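Local atomic coordinates of GCN5-related N-acetyltransferase (PDB entry 4IUS), a protein that probably transfers an acyl group, most likely acetyl, to an amine, as members of the GCN5-related N-acetyltransferase family do. Residues Q14-V19 and A180-V185; A177-A180 and V185-V188. The protein carries 1 engineered substitution. All blocks are in the same frame, centred on the assembly; numbering follows the deposited sequence. Where two conformers were deposited one is given.

Contact 1 (Q14-V19 and A180-V185); sequences QLQGLV and AIADGV. With SO4 (sulfate ion), chain D; SO4 (sulfate ion), chain C.
Q16, on the helix that runs from residue 6 to about 19, lays its side chain alongside the methyl group of A182, and its amide carbon CD lies 3.7 Å from A182 CB. The chain is stretched out: CG stands anti to the backbone N (chi1 -175°) and the next torsion is also extended, which carries the amide past the methyl to the start of the type I' turn A182-V185. The two ends of the amide then serve different neighbours. Q16 OE1 comes alongside D183, 3.9 Å from D183 CB. Q16 NE2 hydrogen-bonds to O2 of the chain D sulfate (2.9 Å) and to O3 of the chain C sulfate (3.1 Å); both ions are probably from the crystallisation liquor. D183 N donates to that same O2 of the chain D sulfate at 2.8 Å, with an N-H...O angle of 162°, while D183 O accepts from R9 NH2. One residue on, G17 brings the helix backbone near A182, their CA atoms 6.1 Å apart. Between 14-19 and 180-185 no direct hydrogen bond forms; the A182 methyl packs against the Q16 amide and chain, and in this crystal an amide N-H and a backbone N-H converge on one anion.

Contact 2 (A177-A180 and V185-V188); sequences AWTA and VTEV
T179 and E187 exchange two hydrogen bonds, one of them through a side chain. T179 N donates to E187 O at 2.9 Å in the ordinary backbone manner. The return bond runs from E187 N to T179 OG1 at 3.0 Å, almost straight at 171°, so the hydroxyl stands where a strand carbonyl might otherwise accept; chi1 of 65° sets OG1 between the backbone N and carbonyl carbon of T179, facing the neighbouring strand. A third bond comes from T186, whose hydroxyl OG1 donates to T179 O at 2.8 Å, approaching from 20° out of the carbonyl plane. Weaker CA-H...O contacts flank the non-hydrogen-bonded pair W178-V188: V188 CA lies 3.2 Å from A177 O, and W178 CA 3.3 Å from E187 O. Apolar contact is slight, W178 CB being 4.4 Å from V188 CG2, while the W178 indole leads away from the strand and bonds through NE1 to P158 O. T186 OG1 sits near the plane of that ring, at its edge. With an alanine at T179, E187 N would probably lose its acceptor within the hairpin. Two threonine hydroxyls thus carry on the polar pairing of this antiparallel hairpin where the strands splay towards the turn.

Overall arrangement
Both contacts involve the same beta hairpin of the GNAT-family region: contact 2 ties together its strands, 171-179 and 185-193, and contact 1 sets the connecting loop against helix 6-19. A180 and V185 belong to both, the contact centres are about 9 Å apart, and I181 CD1 packs 4.0 Å from T186 CB. The hairpin's inner end is buried in the large mixed sheet, with strand 222-225 alongside, whereas its turn is partly open and binds one sulfate through D183 N; Q16 on the helix reaches both sulfates. V185 also touches R9 and A13 of helix 6-19, extending the interface beyond contact 1. 1,2-Ethanediol, probably from the crystallisation liquor, is bound about 3 Å from the T179 side chain, and about 4 Å from that of A182.

Contact 1 (Q14-V19 and A180-V185)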
loop_
_atom_site.group_PDB
_atom_site.type_symbol
_atom_site.label_atom_id
_atom_site.label_comp_id
_atom_site.label_asym_id
_atom_site.label_seq_id
_atom_site.Cartn_x
_atom_site.Cartn_y
_atom_site.Cartn_z
ATOM N N GLN A 14 2.417 -5.349 -6.935
ATOM C CA GLN A 14 1.326 -5.376 -5.985
ATOM C C GLN A 14 0.531 -6.676 -6.124
ATOM O O GLN A 14 0.215 -7.341 -5.145
ATOM C CB GLN A 14 0.427 -4.164 -6.188
ATOM C CG GLN A 14 -0.684 -4.030 -5.179
ATOM C CD GLN A 14 -1.596 -2.903 -5.575
ATOM O OE1 GLN A 14 -1.530 -1.823 -5.009
ATOM N NE2 GLN A 14 -2.401 -3.126 -6.608
ATOM N N LEU A 15 0.204 -7.038 -7.358
ATOM C CA LEU A 15 -0.522 -8.284 -7.594
ATOM C C LEU A 15 0.249 -9.500 -7.087
ATOM O O LEU A 15 -0.306 -10.356 -6.413
ATOM C CB LEU A 15 -0.869 -8.425 -9.058
ATOM C CG LEU A 15 -1.583 -9.674 -9.524
ATOM C CD1 LEU A 15 -2.886 -9.925 -8.796
ATOM C CD2 LEU A 15 -1.766 -9.656 -11.035
ATOM N N GLN A 16 1.530 -9.556 -7.433
ATOM C CA GLN A 16 2.395 -10.645 -7.008
ATOM C C GLN A 16 2.376 -10.783 -5.481
ATOM O O GLN A 16 2.300 -11.903 -4.935
ATOM C CB GLN A 16 3.821 -10.405 -7.524
ATOM C CG GLN A 16 4.809 -11.519 -7.245
ATOM C CD GLN A 16 6.205 -11.204 -7.740
ATOM O OE1 GLN A 16 6.411 -10.332 -8.592
ATOM N NE2 GLN A 16 7.175 -11.911 -7.203
ATOM N N GLY A 17 2.399 -9.650 -4.764
ATOM C CA GLY A 17 2.331 -9.686 -3.291
ATOM C C GLY A 17 0.980 -10.158 -2.779
ATOM O O GLY A 17 0.896 -11.008 -1.868
ATOM N N LEU A 18 -0.073 -9.653 -3.384
ATOM C CA LEU A 18 -1.418 -9.923 -2.894
ATOM C C LEU A 18 -1.798 -11.389 -3.034
ATOM O O LEU A 18 -2.505 -11.942 -2.188
ATOM C CB LEU A 18 -2.456 -9.076 -3.609
ATOM C CG LEU A 18 -2.466 -7.584 -3.244
ATOM C CD1 LEU A 18 -3.279 -6.783 -4.260
ATOM C CD2 LEU A 18 -2.990 -7.318 -1.827
ATOM N N VAL A 19 -1.382 -12.018 -4.138
ATOM C CA VAL A 19 -1.791 -13.390 -4.412
ATOM C C VAL A 19 -1.138 -14.408 -3.490
ATOM O O VAL A 19 -1.602 -15.526 -3.410
ATOM C CB VAL A 19 -1.559 -13.825 -5.872
ATOM C CG1 VAL A 19 -2.337 -12.971 -6.863
ATOM C CG2 VAL A 19 -0.097 -13.890 -6.238
ATOM N N ALA A 180 6.480 -7.056 2.069
ATOM C CA ALA A 180 7.291 -8.073 1.448
ATOM C C ALA A 180 7.655 -7.643 0.030
ATOM O O ALA A 180 6.806 -7.200 -0.760
ATOM C CB ALA A 180 6.544 -9.389 1.427
ATOM N N ILE A 181 8.907 -7.866 -0.354
ATOM C CA ILE A 181 9.396 -7.472 -1.662
ATOM C C ILE A 181 8.783 -8.404 -2.712
ATOM O O ILE A 181 8.645 -9.608 -2.479
ATOM C CB ILE A 181 10.930 -7.473 -1.699
ATOM C CG1 ILE A 181 11.536 -6.239 -1.020
ATOM C CG2 ILE A 181 11.457 -7.598 -3.142
ATOM C CD1 ILE A 181 11.234 -5.945 0.433
ATOM N N ALA A 182 8.460 -7.838 -3.865
ATOM C CA ALA A 182 8.022 -8.574 -5.048
ATOM C C ALA A 182 8.696 -7.909 -6.246
ATOM O O ALA A 182 8.531 -6.735 -6.463
ATOM C CB ALA A 182 6.501 -8.534 -5.168
ATOM N N ASP A 183 9.473 -8.660 -7.035
ATOM C CA ASP A 183 10.185 -8.070 -8.183
ATOM C C ASP A 183 10.983 -6.819 -7.799
ATOM O O ASP A 183 11.011 -5.827 -8.532
ATOM C CB ASP A 183 9.213 -7.685 -9.353
ATOM C CG ASP A 183 9.938 -7.063 -10.565
ATOM O OD1 ASP A 183 10.968 -7.631 -11.018
ATOM O OD2 ASP A 183 9.483 -5.994 -11.105
ATOM N N GLY A 184 11.611 -6.863 -6.633
ATOM C CA GLY A 184 12.413 -5.730 -6.164
ATOM C C GLY A 184 11.619 -4.544 -5.621
ATOM O O GLY A 184 12.210 -3.545 -5.208
ATOM N N VAL A 185 10.299 -4.635 -5.623
ATOM C CA VAL A 185 9.439 -3.545 -5.237
ATOM C C VAL A 185 8.889 -3.797 -3.841
ATOM O O VAL A 185 8.493 -4.905 -3.500
ATOM C CB VAL A 185 8.256 -3.376 -6.228
ATOM C CG1 VAL A 185 7.452 -2.156 -5.847
ATOM C CG2 VAL A 185 8.748 -3.285 -7.659
HETATM S S SO4 D . 10.973 -11.934 -7.977
HETATM O O1 SO4 D . 12.060 -10.963 -8.222
HETATM O O2 SO4 D . 9.978 -11.421 -7.001
HETATM O O3 SO4 D . 10.263 -12.262 -9.226
HETATM O O4 SO4 D . 11.606 -13.162 -7.487
HETATM S S SO4 C . 6.683 -15.124 -5.218
HETATM O O1 SO4 C . 7.778 -14.170 -4.938
HETATM O O2 SO4 C . 5.684 -15.072 -4.128
HETATM O O3 SO4 C . 5.952 -14.706 -6.436
HETATM O O4 SO4 C . 7.209 -16.495 -5.327
#

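Contact 2 (A177-A180 and V185-V188)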
loop_
_atom_site.group_PDB
_atom_site.type_symbol
_atom_site.label_atom_id
_atom_site.label_comp_id
_atom_site.label_asym_id
_atom_site.label_seq_id
_atom_site.Cartn_x
_atom_site.Cartn_y
_atom_site.Cartn_z
ATOM N N ALA A 177 6.470 1.042 7.998
ATOM C CA ALA A 177 6.656 -0.369 7.655
ATOM C C ALA A 177 6.884 -0.504 6.164
ATOM O O ALA A 177 6.535 0.413 5.378
ATOM C CB ALA A 177 5.388 -1.127 8.048
ATOM N N TRP A 178 7.444 -1.645 5.769
ATOM C CA TRP A 178 7.565 -1.978 4.360
ATOM C C TRP A 178 6.967 -3.363 4.125
ATOM O O TRP A 178 7.051 -4.253 4.962
ATOM C CB TRP A 178 9.032 -1.913 3.877
ATOM C CG TRP A 178 9.986 -2.970 4.396
ATOM C CD1 TRP A 178 10.334 -4.143 3.778
ATOM C CD2 TRP A 178 10.802 -2.898 5.601
ATOM N NE1 TRP A 178 11.244 -4.816 4.517
ATOM C CE2 TRP A 178 11.559 -4.108 5.646
ATOM C CE3 TRP A 178 10.913 -2.000 6.659
ATOM C CZ2 TRP A 178 12.424 -4.387 6.683
ATOM C CZ3 TRP A 178 11.808 -2.288 7.696
ATOM C CH2 TRP A 178 12.529 -3.468 7.713
ATOM N N THR A 179 6.365 -3.540 2.960
ATOM C CA THR A 179 5.799 -4.790 2.583
ATOM C C THR A 179 6.841 -5.774 2.064
ATOM O O THR A 179 7.928 -5.385 1.665
ATOM C CB THR A 179 4.694 -4.635 1.509
ATOM O OG1 THR A 179 5.318 -4.138 0.318
ATOM C CG2 THR A 179 3.606 -3.701 1.970
ATOM N N ALA A 180 6.480 -7.056 2.069
ATOM C CA ALA A 180 7.291 -8.073 1.448
ATOM C C ALA A 180 7.655 -7.643 0.030
ATOM O O ALA A 180 6.806 -7.200 -0.760
ATOM C CB ALA A 180 6.544 -9.389 1.427
ATOM N N VAL A 185 10.299 -4.635 -5.623
ATOM C CA VAL A 185 9.439 -3.545 -5.237
ATOM C C VAL A 185 8.889 -3.797 -3.841
ATOM O O VAL A 185 8.493 -4.905 -3.500
ATOM C CB VAL A 185 8.256 -3.376 -6.228
ATOM C CG1 VAL A 185 7.452 -2.156 -5.847
ATOM C CG2 VAL A 185 8.748 -3.285 -7.659
ATOM N N THR A 186 8.882 -2.724 -3.043
ATOM C CA THR A 186 8.212 -2.687 -1.751
ATOM C C THR A 186 7.317 -1.454 -1.679
ATOM O O THR A 186 7.608 -0.455 -2.300
ATOM C CB THR A 186 9.229 -2.675 -0.579
ATOM O OG1 THR A 186 8.520 -2.864 0.666
ATOM C CG2 THR A 186 10.033 -1.386 -0.519
ATOM N N GLU A 187 6.240 -1.556 -0.900
ATOM C CA GLU A 187 5.418 -0.451 -0.497
ATOM C C GLU A 187 5.772 -0.054 0.920
ATOM O O GLU A 187 5.784 -0.922 1.798
ATOM C CB GLU A 187 3.939 -0.802 -0.598
ATOM C CG GLU A 187 3.070 0.402 -0.227
ATOM C CD GLU A 187 1.580 0.145 -0.087
ATOM O OE1 GLU A 187 1.184 -1.012 -0.267
ATOM O OE2 GLU A 187 0.833 1.125 0.185
ATOM N N VAL A 188 6.013 1.225 1.158
ATOM C CA VAL A 188 6.187 1.761 2.498
ATOM C C VAL A 188 4.819 2.289 2.934
ATOM O O VAL A 188 4.160 3.037 2.191
ATOM C CB VAL A 188 7.283 2.838 2.548
ATOM C CG1 VAL A 188 7.323 3.500 3.907
ATOM C CG2 VAL A 188 8.632 2.198 2.227
#